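Local atomic coordinates of alanine racemase (PDB entry 3C3K), a protein that is of unknown function but has the two-lobed periplasmic-binding-protein-like fold, shared with the ligand-sensing domains of LacI-type regulators. Residues D72-L77 / E94-S99; D66-M71 / F87-C92; T100-S105 / A260-H265; L12-N17 / C44-D49. All blocks are in the same frame, centred on the assembly; numbering follows the deposited sequence.

How the contacts relate
Contacts 2, 3 and 4 lie in one six-stranded parallel sheet, and contact 1 sits among the loops that leave it. Strand 9-15 of contact 4 pairs with strand 68-70 of contact 2 (Met71 N to Met14 O, 2.8 Å), and strand 89-92 of contact 2 pairs with strand 102-105 of contact 3 (Gln91 N to Ser102 O, 2.8 Å). Contact 1 follows both strands of contact 2, its centre about 12 Å from that one, and its segment 94-99 runs straight into segment 100-105. The centres of contacts 3 and 4 are about 19 Å apart. A glycerol, probably from the crystallisation liquor, lies about 6 Å from the Ser16 side chain in contact 4.

Contact 1 of 4, residues D72-L77 / E94-S99; sequences DALSEL and EYDPLS
Leu74 and Glu94 make the nearest backbone approach, their CA atoms 6.0 Å apart. From there the two loops diverge, so that Leu77 and Ser99 have CA atoms 8.8 Å apart. Residues 74-76 take helical backbone angles on the way into helix 77-84, while 94-99 runs extended and then reverses in a type I turn from Asp96 to Ser99. With no strand pairing, the carboxylate of Glu94 makes the one hydrogen bond across: Leu74 N donates to Glu94 OE2 at 2.9 Å (159° at the hydrogen), arriving on the anti side and 30° out of the carboxylate plane. A bend at chi2 folds the acid back over the 72-74 backbone, where Glu94 CG lies against Asp72 O. The same OE2 also accepts from Gln137 N, at the start of helix 137-152, so two amides grip one oxygen.

Leu74 supplies the apolar half. Its CG stands anti to the backbone N (chi1 -173°), which extends the branch toward the other loop: CD1 rests on Glu94 CB at 4.0 Å and CD2 on Asp96 CB at 3.7 Å, the Asp96 side chain crossing it at about a right angle. Farther on, Leu77 CD2 touches Ser99 OG at 4.0 Å, a hydroxyl whose polar partner is Val101 N. Asp96 meanwhile stiffens its own turn, OD1 accepting from Leu98 N at 3.0 Å from above the carboxylate plane, an Asx turn. The whole is a meeting of two loops at the carboxyl ends of parallel strands, the edge of the sheet that faces the cleft between lobes in periplasmic-binding-protein-like folds.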
loop_
_atom_site.group_PDB
_atom_site.type_symbol
_atom_site.label_atom_id
_atom_site.label_comp_id
_atom_site.label_asym_id
_atom_site.label_seq_id
_atom_site.Cartn_x
_atom_site.Cartn_y
_atom_site.Cartn_z
ATOM N N ASP B 72 4.221 -11.691 10.814
ATOM C CA ASP B 72 3.015 -12.027 11.618
ATOM C C ASP B 72 3.130 -11.870 13.120
ATOM O O ASP B 72 4.250 -11.722 13.677
ATOM C CB ASP B 72 2.605 -13.462 11.328
ATOM C CG ASP B 72 1.861 -13.612 10.004
ATOM O OD1 ASP B 72 1.515 -12.598 9.417
ATOM O OD2 ASP B 72 1.520 -14.771 9.640
ATOM N N ALA B 73 1.973 -11.939 13.799
ATOM C CA ALA B 73 1.936 -11.854 15.255
ATOM C C ALA B 73 2.906 -12.864 15.869
ATOM O O ALA B 73 3.017 -14.038 15.408
ATOM C CB ALA B 73 0.483 -12.091 15.800
ATOM N N LEU B 74 3.615 -12.390 16.896
ATOM C CA LEU B 74 4.639 -13.152 17.631
ATOM C C LEU B 74 4.119 -14.464 18.108
ATOM O O LEU B 74 4.832 -15.437 18.075
ATOM C CB LEU B 74 5.081 -12.334 18.871
ATOM C CG LEU B 74 6.243 -12.836 19.706
ATOM C CD1 LEU B 74 7.478 -12.721 18.871
ATOM C CD2 LEU B 74 6.321 -11.972 20.940
ATOM N N SER B 75 2.837 -14.526 18.501
ATOM C CA SER B 75 2.284 -15.749 19.046
ATOM C C SER B 75 2.056 -16.912 18.027
ATOM O O SER B 75 1.692 -18.085 18.394
ATOM C CB SER B 75 0.943 -15.408 19.647
ATOM O OG SER B 75 0.056 -15.011 18.638
ATOM N N GLU B 76 2.276 -16.589 16.757
ATOM C CA GLU B 76 2.194 -17.575 15.692
ATOM C C GLU B 76 3.477 -18.395 15.650
ATOM O O GLU B 76 3.461 -19.477 15.113
ATOM C CB GLU B 76 2.001 -16.874 14.342
ATOM C CG GLU B 76 1.443 -17.814 13.245
ATOM C CD GLU B 76 1.157 -17.121 11.930
ATOM O OE1 GLU B 76 2.095 -16.453 11.375
ATOM O OE2 GLU B 76 0.017 -17.315 11.437
ATOM N N LEU B 77 4.595 -17.847 16.129
ATOM C CA LEU B 77 5.870 -18.533 16.026
ATOM C C LEU B 77 5.821 -19.950 16.604
ATOM O O LEU B 77 6.158 -20.882 15.900
ATOM C CB LEU B 77 6.997 -17.699 16.632
ATOM C CG LEU B 77 7.965 -16.896 15.755
ATOM C CD1 LEU B 77 7.394 -16.442 14.519
ATOM C CD2 LEU B 77 8.632 -15.754 16.549
ATOM N N GLU B 94 8.253 -7.673 15.380
ATOM C CA GLU B 94 7.868 -8.129 16.717
ATOM C C GLU B 94 9.162 -8.389 17.511
ATOM O O GLU B 94 10.153 -8.861 16.969
ATOM C CB GLU B 94 7.011 -9.391 16.654
ATOM C CG GLU B 94 5.619 -9.212 16.064
ATOM C CD GLU B 94 4.606 -8.797 17.101
ATOM O OE1 GLU B 94 4.860 -7.786 17.792
ATOM O OE2 GLU B 94 3.570 -9.490 17.231
ATOM N N TYR B 95 9.156 -8.045 18.780
ATOM C CA TYR B 95 10.355 -8.163 19.613
ATOM C C TYR B 95 10.100 -8.962 20.874
ATOM O O TYR B 95 9.344 -8.500 21.734
ATOM C CB TYR B 95 10.825 -6.774 20.021
ATOM C CG TYR B 95 12.041 -6.722 20.887
ATOM C CD1 TYR B 95 13.225 -7.291 20.470
ATOM C CD2 TYR B 95 12.035 -6.019 22.069
ATOM C CE1 TYR B 95 14.367 -7.236 21.224
ATOM C CE2 TYR B 95 13.158 -5.923 22.836
ATOM C CZ TYR B 95 14.336 -6.536 22.382
ATOM O OH TYR B 95 15.474 -6.465 23.096
ATOM N N ASP B 96 10.737 -10.141 20.972
ATOM C CA ASP B 96 10.798 -10.900 22.202
ATOM C C ASP B 96 12.205 -11.450 22.332
ATOM O O ASP B 96 12.606 -12.321 21.553
ATOM C CB ASP B 96 9.856 -12.086 22.180
ATOM C CG ASP B 96 9.877 -12.842 23.500
ATOM O OD1 ASP B 96 10.625 -12.426 24.437
ATOM O OD2 ASP B 96 9.110 -13.821 23.602
ATOM N N PRO B 97 13.002 -10.887 23.256
ATOM C CA PRO B 97 14.400 -11.385 23.337
ATOM C C PRO B 97 14.572 -12.824 23.879
ATOM O O PRO B 97 15.673 -13.406 23.794
ATOM C CB PRO B 97 15.134 -10.332 24.205
ATOM C CG PRO B 97 14.068 -9.304 24.655
ATOM C CD PRO B 97 12.721 -9.722 24.114
ATOM N N LEU B 98 13.494 -13.404 24.406
ATOM C CA LEU B 98 13.530 -14.772 24.862
ATOM C C LEU B 98 13.139 -15.690 23.699
ATOM O O LEU B 98 13.332 -16.917 23.744
ATOM C CB LEU B 98 12.602 -14.958 26.082
ATOM C CG LEU B 98 13.157 -14.261 27.337
ATOM C CD1 LEU B 98 12.255 -14.586 28.485
ATOM C CD2 LEU B 98 14.657 -14.629 27.676
ATOM N N SER B 99 12.659 -15.133 22.606
ATOM C CA SER B 99 12.344 -16.029 21.477
ATOM C C SER B 99 13.640 -16.547 20.831
ATOM O O SER B 99 14.647 -15.844 20.848
ATOM C CB SER B 99 11.456 -15.293 20.475
ATOM O OG SER B 99 11.561 -15.870 19.201
#

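Contact 2 of 4, residues D66-M71 / F87-C92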
loop_
_atom_site.group_PDB
_atom_site.type_symbol
_atom_site.label_atom_id
_atom_site.label_comp_id
_atom_site.label_asym_id
_atom_site.label_seq_id
_atom_site.Cartn_x
_atom_site.Cartn_y
_atom_site.Cartn_z
ATOM N N ASP B 66 14.056 -21.087 0.099
ATOM C CA ASP B 66 15.171 -21.366 0.967
ATOM C C ASP B 66 15.062 -20.815 2.403
ATOM O O ASP B 66 15.947 -21.077 3.231
ATOM C CB ASP B 66 16.432 -20.791 0.319
ATOM C CG ASP B 66 16.931 -21.615 -0.877
ATOM O OD1 ASP B 66 16.203 -22.516 -1.364
ATOM O OD2 ASP B 66 18.076 -21.341 -1.333
ATOM N N GLY B 67 13.984 -20.114 2.734
ATOM C CA GLY B 67 13.903 -19.480 4.064
ATOM C C GLY B 67 12.676 -18.583 4.134
ATOM O O GLY B 67 12.086 -18.262 3.104
ATOM N N VAL B 68 12.246 -18.245 5.349
ATOM C CA VAL B 68 11.050 -17.433 5.559
ATOM C C VAL B 68 11.321 -16.190 6.469
ATOM O O VAL B 68 11.998 -16.286 7.478
ATOM C CB VAL B 68 9.848 -18.351 6.018
ATOM C CG1 VAL B 68 10.268 -19.260 7.074
ATOM C CG2 VAL B 68 8.598 -17.541 6.488
ATOM N N ILE B 69 10.853 -15.008 6.025
ATOM C CA ILE B 69 10.767 -13.802 6.883
ATOM C C ILE B 69 9.322 -13.579 7.148
ATOM O O ILE B 69 8.524 -13.630 6.227
ATOM C CB ILE B 69 11.376 -12.585 6.188
ATOM C CG1 ILE B 69 12.841 -12.885 5.922
ATOM C CG2 ILE B 69 11.241 -11.292 7.087
ATOM C CD1 ILE B 69 13.515 -11.849 4.967
ATOM N N THR B 70 8.960 -13.509 8.414
ATOM C CA THR B 70 7.576 -13.317 8.831
ATOM C C THR B 70 7.379 -11.945 9.530
ATOM O O THR B 70 8.231 -11.501 10.284
ATOM C CB THR B 70 7.050 -14.492 9.725
ATOM O OG1 THR B 70 5.625 -14.298 9.909
ATOM C CG2 THR B 70 7.797 -14.600 11.092
ATOM N N MET B 71 6.265 -11.276 9.211
ATOM C CA MET B 71 5.885 -10.081 9.856
ATOM C C MET B 71 4.575 -10.405 10.668
ATOM O O MET B 71 3.969 -9.508 11.235
ATOM C CB MET B 71 5.630 -8.951 8.839
ATOM C CG MET B 71 6.744 -8.713 7.701
ATOM S SD MET B 71 6.170 -7.349 6.555
ATOM C CE MET B 71 6.392 -6.098 7.690
ATOM N N PHE B 87 14.998 -24.565 9.329
ATOM C CA PHE B 87 15.030 -23.731 8.121
ATOM C C PHE B 87 15.336 -22.278 8.476
ATOM O O PHE B 87 14.944 -21.809 9.550
ATOM C CB PHE B 87 13.739 -23.857 7.291
ATOM C CG PHE B 87 13.590 -25.178 6.539
ATOM C CD1 PHE B 87 14.267 -25.385 5.332
ATOM C CD2 PHE B 87 12.737 -26.195 7.018
ATOM C CE1 PHE B 87 14.117 -26.583 4.595
ATOM C CE2 PHE B 87 12.547 -27.381 6.300
ATOM C CZ PHE B 87 13.249 -27.591 5.083
ATOM N N PRO B 88 16.080 -21.552 7.602
ATOM C CA PRO B 88 16.294 -20.121 7.889
ATOM C C PRO B 88 14.970 -19.368 8.162
ATOM O O PRO B 88 14.015 -19.530 7.407
ATOM C CB PRO B 88 16.917 -19.595 6.622
ATOM C CG PRO B 88 17.662 -20.810 6.062
ATOM C CD PRO B 88 16.684 -21.951 6.313
ATOM N N TRP B 89 14.921 -18.598 9.261
ATOM C CA TRP B 89 13.672 -17.986 9.754
ATOM C C TRP B 89 14.047 -16.701 10.473
ATOM O O TRP B 89 14.979 -16.678 11.295
ATOM C CB TRP B 89 13.010 -18.986 10.724
ATOM C CG TRP B 89 11.627 -18.742 11.196
ATOM C CD1 TRP B 89 10.742 -17.826 10.750
ATOM C CD2 TRP B 89 10.920 -19.549 12.163
ATOM N NE1 TRP B 89 9.534 -17.976 11.391
ATOM C CE2 TRP B 89 9.627 -19.024 12.278
ATOM C CE3 TRP B 89 11.285 -20.649 12.956
ATOM C CZ2 TRP B 89 8.653 -19.570 13.160
ATOM C CZ3 TRP B 89 10.306 -21.209 13.863
ATOM C CH2 TRP B 89 9.007 -20.678 13.930
ATOM N N VAL B 90 13.319 -15.621 10.175
ATOM C CA VAL B 90 13.559 -14.322 10.796
ATOM C C VAL B 90 12.227 -13.679 11.016
ATOM O O VAL B 90 11.383 -13.754 10.152
ATOM C CB VAL B 90 14.383 -13.365 9.920
ATOM C CG1 VAL B 90 14.481 -12.012 10.555
ATOM C CG2 VAL B 90 15.819 -13.879 9.686
ATOM N N GLN B 91 12.061 -13.020 12.158
ATOM C CA GLN B 91 10.843 -12.315 12.462
ATOM C C GLN B 91 11.082 -10.822 12.369
ATOM O O GLN B 91 12.092 -10.310 12.869
ATOM C CB GLN B 91 10.298 -12.716 13.836
ATOM C CG GLN B 91 9.320 -11.620 14.438
ATOM C CD GLN B 91 7.877 -12.026 14.148
ATOM O OE1 GLN B 91 7.534 -13.191 14.314
ATOM N NE2 GLN B 91 7.045 -11.084 13.709
ATOM N N CYS B 92 10.197 -10.121 11.687
ATOM C CA CYS B 92 10.242 -8.645 11.599
ATOM C C CYS B 92 9.180 -7.991 12.442
ATOM O O CYS B 92 8.032 -8.435 12.465
ATOM C CB CYS B 92 9.941 -8.170 10.180
ATOM S SG CYS B 92 11.189 -8.450 8.965
#
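Ile69 and Cys92 mark the tightly packed, buried part of this strand pair, Ile69 CG2 lying only 3.4 Å from Cys92 SG. Strands 68-70 and 89-92 run parallel, the axes of these short segments approaching to 4.8 Å, and the backbone bonds alternate between them: Val68 N to Pro88 O, Val90 N to Val68 O, Thr70 N to Val90 O, then Cys92 N to Thr70 O at 2.8 Å and almost straight (177°).

Val68, Thr70, Trp89 and Gln91 share one face, turned to helix 77-84. Here Val68 CG1 lies alongside Trp89 CD1 at 4.0 Å, and Thr70 CG2 reaches the indole edge near NE1 (3.8 Å). The Thr70 methyl sits between its own N and carbonyl carbon, which also brings CG2 to 3.5 Å from Gln91 OE1; Gln91 NE2 is held by Asp72 O. Ile69 and Val90 occupy the other face, toward helices 21-35 and 239-254.

The amino-terminal end is the solvent side, with Asp66 and Pro88 partly exposed, although Pro88 CD still abuts Asp66 O at 3.3 Å; the Asp66 carboxylate is hydrogen-bonded to the Tyr39 hydroxyl. Strand, helix 77-84 and adjacent parallel strand make a classical beta-alpha-beta crossover.

Contact 3 of 4, residues T100-S105 / A260-H265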
loop_
_atom_site.group_PDB
_atom_site.type_symbol
_atom_site.label_atom_id
_atom_site.label_comp_id
_atom_site.label_asym_id
_atom_site.label_seq_id
_atom_site.Cartn_x
_atom_site.Cartn_y
_atom_site.Cartn_z
ATOM N N THR B 100 13.656 -17.778 20.323
ATOM C CA THR B 100 14.828 -18.270 19.618
ATOM C C THR B 100 14.912 -17.887 18.122
ATOM O O THR B 100 15.888 -18.175 17.471
ATOM C CB THR B 100 14.964 -19.772 19.730
ATOM O OG1 THR B 100 13.753 -20.405 19.273
ATOM C CG2 THR B 100 15.240 -20.138 21.194
ATOM N N VAL B 101 13.889 -17.234 17.597
ATOM C CA VAL B 101 13.870 -16.827 16.205
ATOM C C VAL B 101 14.435 -15.434 16.117
ATOM O O VAL B 101 13.971 -14.544 16.819
ATOM C CB VAL B 101 12.450 -16.847 15.690
ATOM C CG1 VAL B 101 12.381 -16.343 14.196
ATOM C CG2 VAL B 101 11.867 -18.285 15.874
ATOM N N SER B 102 15.466 -15.256 15.289
ATOM C CA SER B 102 16.086 -13.970 15.215
ATOM C C SER B 102 15.115 -12.961 14.642
ATOM O O SER B 102 14.272 -13.308 13.821
ATOM C CB SER B 102 17.361 -14.007 14.360
ATOM O OG SER B 102 18.294 -14.909 14.932
ATOM N N SER B 103 15.276 -11.690 15.054
ATOM C CA SER B 103 14.297 -10.653 14.761
ATOM C C SER B 103 15.012 -9.352 14.491
ATOM O O SER B 103 16.159 -9.148 14.887
ATOM C CB SER B 103 13.331 -10.445 15.934
ATOM O OG SER B 103 14.113 -10.030 17.033
ATOM N N VAL B 104 14.276 -8.441 13.884
ATOM C CA VAL B 104 14.704 -7.075 13.677
ATOM C C VAL B 104 13.430 -6.197 13.769
ATOM O O VAL B 104 12.411 -6.508 13.173
ATOM C CB VAL B 104 15.497 -6.896 12.339
ATOM C CG1 VAL B 104 14.736 -7.420 11.152
ATOM C CG2 VAL B 104 15.807 -5.397 12.075
ATOM N N SER B 105 13.487 -5.175 14.608
ATOM C CA SER B 105 12.344 -4.292 14.915
ATOM C C SER B 105 12.841 -3.055 15.645
ATOM O O SER B 105 14.045 -2.886 15.849
ATOM C CB SER B 105 11.295 -4.976 15.788
ATOM O OG SER B 105 11.864 -5.419 16.966
ATOM N N ALA B 260 24.878 -19.644 12.575
ATOM C CA ALA B 260 24.191 -18.447 13.037
ATOM C C ALA B 260 23.648 -18.655 14.441
ATOM O O ALA B 260 23.141 -19.726 14.724
ATOM C CB ALA B 260 23.038 -18.175 12.091
ATOM N N LYS B 261 23.656 -17.606 15.274
ATOM C CA LYS B 261 23.059 -17.673 16.621
ATOM C C LYS B 261 21.891 -16.735 16.622
ATOM O O LYS B 261 21.770 -15.916 15.709
ATOM C CB LYS B 261 24.028 -17.190 17.719
ATOM C CG LYS B 261 25.446 -17.758 17.665
ATOM C CD LYS B 261 25.453 -19.276 17.678
ATOM C CE LYS B 261 26.863 -19.832 17.415
ATOM N NZ LYS B 261 26.934 -21.327 17.454
ATOM N N THR B 262 21.050 -16.839 17.640
ATOM C CA THR B 262 19.920 -15.954 17.805
ATOM C C THR B 262 20.381 -14.558 18.091
ATOM O O THR B 262 21.217 -14.349 18.984
ATOM C CB THR B 262 19.137 -16.343 19.034
ATOM O OG1 THR B 262 18.766 -17.680 18.871
ATOM C CG2 THR B 262 17.919 -15.478 19.188
ATOM N N VAL B 263 19.798 -13.593 17.371
ATOM C CA VAL B 263 20.054 -12.184 17.622
ATOM C C VAL B 263 18.769 -11.412 17.493
ATOM O O VAL B 263 17.957 -11.724 16.617
ATOM C CB VAL B 263 21.065 -11.593 16.585
ATOM C CG1 VAL B 263 22.469 -12.072 16.882
ATOM C CG2 VAL B 263 20.696 -11.983 15.143
ATOM N N HIS B 264 18.594 -10.372 18.314
ATOM C CA HIS B 264 17.369 -9.606 18.259
ATOM C C HIS B 264 17.803 -8.201 18.051
ATOM O O HIS B 264 18.194 -7.529 19.014
ATOM C CB HIS B 264 16.559 -9.777 19.553
ATOM C CG HIS B 264 16.034 -11.172 19.762
ATOM N ND1 HIS B 264 15.012 -11.703 18.991
ATOM C CD2 HIS B 264 16.373 -12.142 20.654
ATOM C CE1 HIS B 264 14.775 -12.953 19.369
ATOM N NE2 HIS B 264 15.574 -13.234 20.388
ATOM N N HIS B 265 17.895 -7.768 16.785
ATOM C CA HIS B 265 18.331 -6.395 16.511
ATOM C C HIS B 265 17.222 -5.366 16.771
ATOM O O HIS B 265 16.061 -5.566 16.376
ATOM C CB HIS B 265 18.769 -6.226 15.061
ATOM C CG HIS B 265 20.033 -6.925 14.721
ATOM N ND1 HIS B 265 21.216 -6.246 14.528
ATOM C CD2 HIS B 265 20.319 -8.241 14.546
ATOM C CE1 HIS B 265 22.182 -7.109 14.242
ATOM N NE2 HIS B 265 21.668 -8.328 14.235
HETATM O O HOH W 1 13.805 -7.049 17.329
#
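The two imidazoles, His264 and His265, lie on opposite faces of a parallel strand pair, and both are met at an edge by Ser103. Near the plane of the His264 ring, Ser103 OG hydrogen-bonds His264 ND1 at 2.7 Å. Ser103 CB lies in plane at the same edge. Val101 O comes obliquely to this ring, 3.1 Å from His264 CE1. The His265 ring has Ser103 O at its edge, while Leu249 and Lys245 of helix 239-254 touch its side chain. The Ser103 hydroxyl owes its reach to a chi1 of 62°, which sets it between the backbone N and the carbonyl carbon, where it meets His264 ND1.

Backbone pairing ties the strands together: Ser103 N to Val263 O, His265 N to Ser103 O (2.9 Å), and Ser105 N to His265 O. Before the regular pairing begins, side chains take over. Ser102 OG, anti to its carbonyl carbon, accepts from Val263 N at 3.2 Å and 161°. Thr262 OG1 donates to Thr100 O at 3.2 Å, from above the carbonyl plane, at the exposed end. One water lies 3.0 Å from Ser103 OG and 2.6 Å from Ser105 OG, hydrogen-bonded to both. It also donates to His265 O at 2.9 Å.

His264 NE2 is bonded to Ser99 O, so both ring nitrogens are engaged and the rotation of the imidazole is well fixed. A carbonyl at NE2 is consistent with a proton on that nitrogen. Hydroxyls and an imidazole thus reinforce the junction between strand 102-105 and strand 264-266, the edge of the sheet within this chain, which comes from far along the sequence.

Contact 4 of 4, residues L12-N17 / C44-D49; sequences LVMVSN and CNTESD
A beta-alpha-beta unit, strand 9-15, helix 21-35 and strand 39-45, brings Met14 beside Cys44 in parallel register. Val13 O receives Cys44 N at 2.8 Å, and Cys44 O receives Val15 N at the same distance. Past Cys44 the chain swings through an inverse gamma turn centred on Asn45, and Val15 O becomes the anchor of the following turn. Glu47 N reaches that oxygen in the carbonyl plane, 3.2 Å away and nearly straight at 171°, with a weak bond from Thr46 N beside it.

Thr46 folds back over Met14: its CG2, anti to the carbonyl carbon, packs on Met14 CG at 3.7 Å, the two side chains crossing obliquely. Glu47 CG lies against Ser16 O at 3.3 Å, while the acid extends to a salt bridge with Arg52. Asn45 OD1 approaches Asn17 CA at 3.5 Å and accepts from Ile18 N, bracing the bend after strand 9-15; ND2 of the same amide bonds Glu31 of the second subunit. Asp49 then N-caps helix 50-56. The contact joins the sheet's first two strands at their carboxyl ends, where strand 39-45, the edge of the sheet within this chain, packs against the second subunit, a Rossmann-like parallel alpha/beta arrangement.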
loop_
_atom_site.group_PDB
_atom_site.type_symbol
_atom_site.label_atom_id
_atom_site.label_comp_id
_atom_site.label_asym_id
_atom_site.label_seq_id
_atom_site.Cartn_x
_atom_site.Cartn_y
_atom_site.Cartn_z
ATOM N N LEU B 12 10.497 -16.762 0.964
ATOM C CA LEU B 12 9.111 -16.485 1.348
ATOM C C LEU B 12 9.005 -15.331 2.365
ATOM O O LEU B 12 9.598 -15.387 3.464
ATOM C CB LEU B 12 8.444 -17.757 1.924
ATOM C CG LEU B 12 7.016 -17.631 2.484
ATOM C CD1 LEU B 12 6.008 -17.188 1.389
ATOM C CD2 LEU B 12 6.573 -18.928 3.011
ATOM N N VAL B 13 8.239 -14.285 2.022
ATOM C CA VAL B 13 7.840 -13.302 3.032
ATOM C C VAL B 13 6.376 -13.474 3.415
ATOM O O VAL B 13 5.511 -13.442 2.555
ATOM C CB VAL B 13 8.107 -11.875 2.540
ATOM C CG1 VAL B 13 7.922 -10.852 3.659
ATOM C CG2 VAL B 13 9.536 -11.777 1.934
ATOM N N MET B 14 6.109 -13.645 4.709
ATOM C CA MET B 14 4.757 -13.730 5.250
ATOM C C MET B 14 4.417 -12.357 5.779
ATOM O O MET B 14 4.904 -11.953 6.838
ATOM C CB MET B 14 4.709 -14.791 6.365
ATOM C CG MET B 14 4.593 -16.272 5.851
ATOM S SD MET B 14 4.748 -17.660 7.088
ATOM C CE MET B 14 5.618 -16.880 8.245
ATOM N N VAL B 15 3.570 -11.643 5.048
ATOM C CA VAL B 15 3.257 -10.240 5.283
ATOM C C VAL B 15 2.029 -10.105 6.188
ATOM O O VAL B 15 1.030 -10.835 6.018
ATOM C CB VAL B 15 2.963 -9.602 3.921
ATOM C CG1 VAL B 15 2.517 -8.169 4.040
ATOM C CG2 VAL B 15 4.256 -9.644 3.104
ATOM N N SER B 16 2.099 -9.198 7.160
ATOM C CA SER B 16 0.954 -9.020 8.042
ATOM C C SER B 16 -0.235 -8.324 7.361
ATOM O O SER B 16 -1.367 -8.651 7.620
ATOM C CB SER B 16 1.389 -8.269 9.305
ATOM O OG SER B 16 2.014 -7.087 8.899
ATOM N N ASN B 17 0.002 -7.375 6.479
ATOM C CA ASN B 17 -1.121 -6.797 5.693
ATOM C C ASN B 17 -0.568 -6.068 4.490
ATOM O O ASN B 17 0.096 -5.045 4.582
ATOM C CB ASN B 17 -1.980 -5.831 6.575
ATOM C CG ASN B 17 -3.183 -5.253 5.845
ATOM O OD1 ASN B 17 -3.251 -5.258 4.621
ATOM N ND2 ASN B 17 -4.140 -4.715 6.617
ATOM N N CYS B 44 3.286 -13.805 0.829
ATOM C CA CYS B 44 1.976 -14.359 1.172
ATOM C C CYS B 44 1.353 -13.375 2.126
ATOM O O CYS B 44 2.013 -12.936 3.092
ATOM C CB CYS B 44 2.095 -15.689 1.862
ATOM S SG CYS B 44 0.417 -16.367 2.201
ATOM N N ASN B 45 0.124 -12.981 1.828
ATOM C CA ASN B 45 -0.578 -12.024 2.656
ATOM C C ASN B 45 -1.288 -12.821 3.706
ATOM O O ASN B 45 -2.489 -13.120 3.593
ATOM C CB ASN B 45 -1.594 -11.191 1.842
ATOM C CG ASN B 45 -2.195 -10.102 2.669
ATOM O OD1 ASN B 45 -1.456 -9.388 3.378
ATOM N ND2 ASN B 45 -3.542 -9.992 2.648
ATOM N N THR B 46 -0.533 -13.171 4.743
ATOM C CA THR B 46 -0.992 -14.188 5.732
ATOM C C THR B 46 -1.917 -13.540 6.742
ATOM O O THR B 46 -2.880 -14.147 7.232
ATOM C CB THR B 46 0.234 -14.902 6.442
ATOM O OG1 THR B 46 1.216 -13.928 6.798
ATOM C CG2 THR B 46 0.908 -15.862 5.520
ATOM N N GLU B 47 -1.617 -12.292 7.089
ATOM C CA GLU B 47 -2.421 -11.566 8.112
ATOM C C GLU B 47 -2.641 -12.328 9.402
ATOM O O GLU B 47 -3.787 -12.338 9.962
ATOM C CB GLU B 47 -3.788 -11.209 7.549
ATOM C CG GLU B 47 -3.702 -10.482 6.234
ATOM C CD GLU B 47 -5.053 -9.941 5.776
ATOM O OE1 GLU B 47 -5.768 -10.577 4.980
ATOM O OE2 GLU B 47 -5.398 -8.847 6.214
ATOM N N SER B 48 -1.590 -13.020 9.845
ATOM C CA SER B 48 -1.638 -13.827 11.035
ATOM C C SER B 48 -2.820 -14.770 11.111
ATOM O O SER B 48 -3.409 -15.002 12.179
ATOM C CB SER B 48 -1.564 -12.932 12.268
ATOM O OG SER B 48 -0.423 -12.082 12.138
ATOM N N ASP B 49 -3.176 -15.290 9.952
ATOM C CA ASP B 49 -4.194 -16.304 9.767
ATOM C C ASP B 49 -3.452 -17.604 9.622
ATOM O O ASP B 49 -2.662 -17.790 8.668
ATOM C CB ASP B 49 -4.950 -15.998 8.472
ATOM C CG ASP B 49 -6.013 -17.003 8.163
ATOM O OD1 ASP B 49 -5.847 -18.193 8.526
ATOM O OD2 ASP B 49 -7.025 -16.602 7.546
#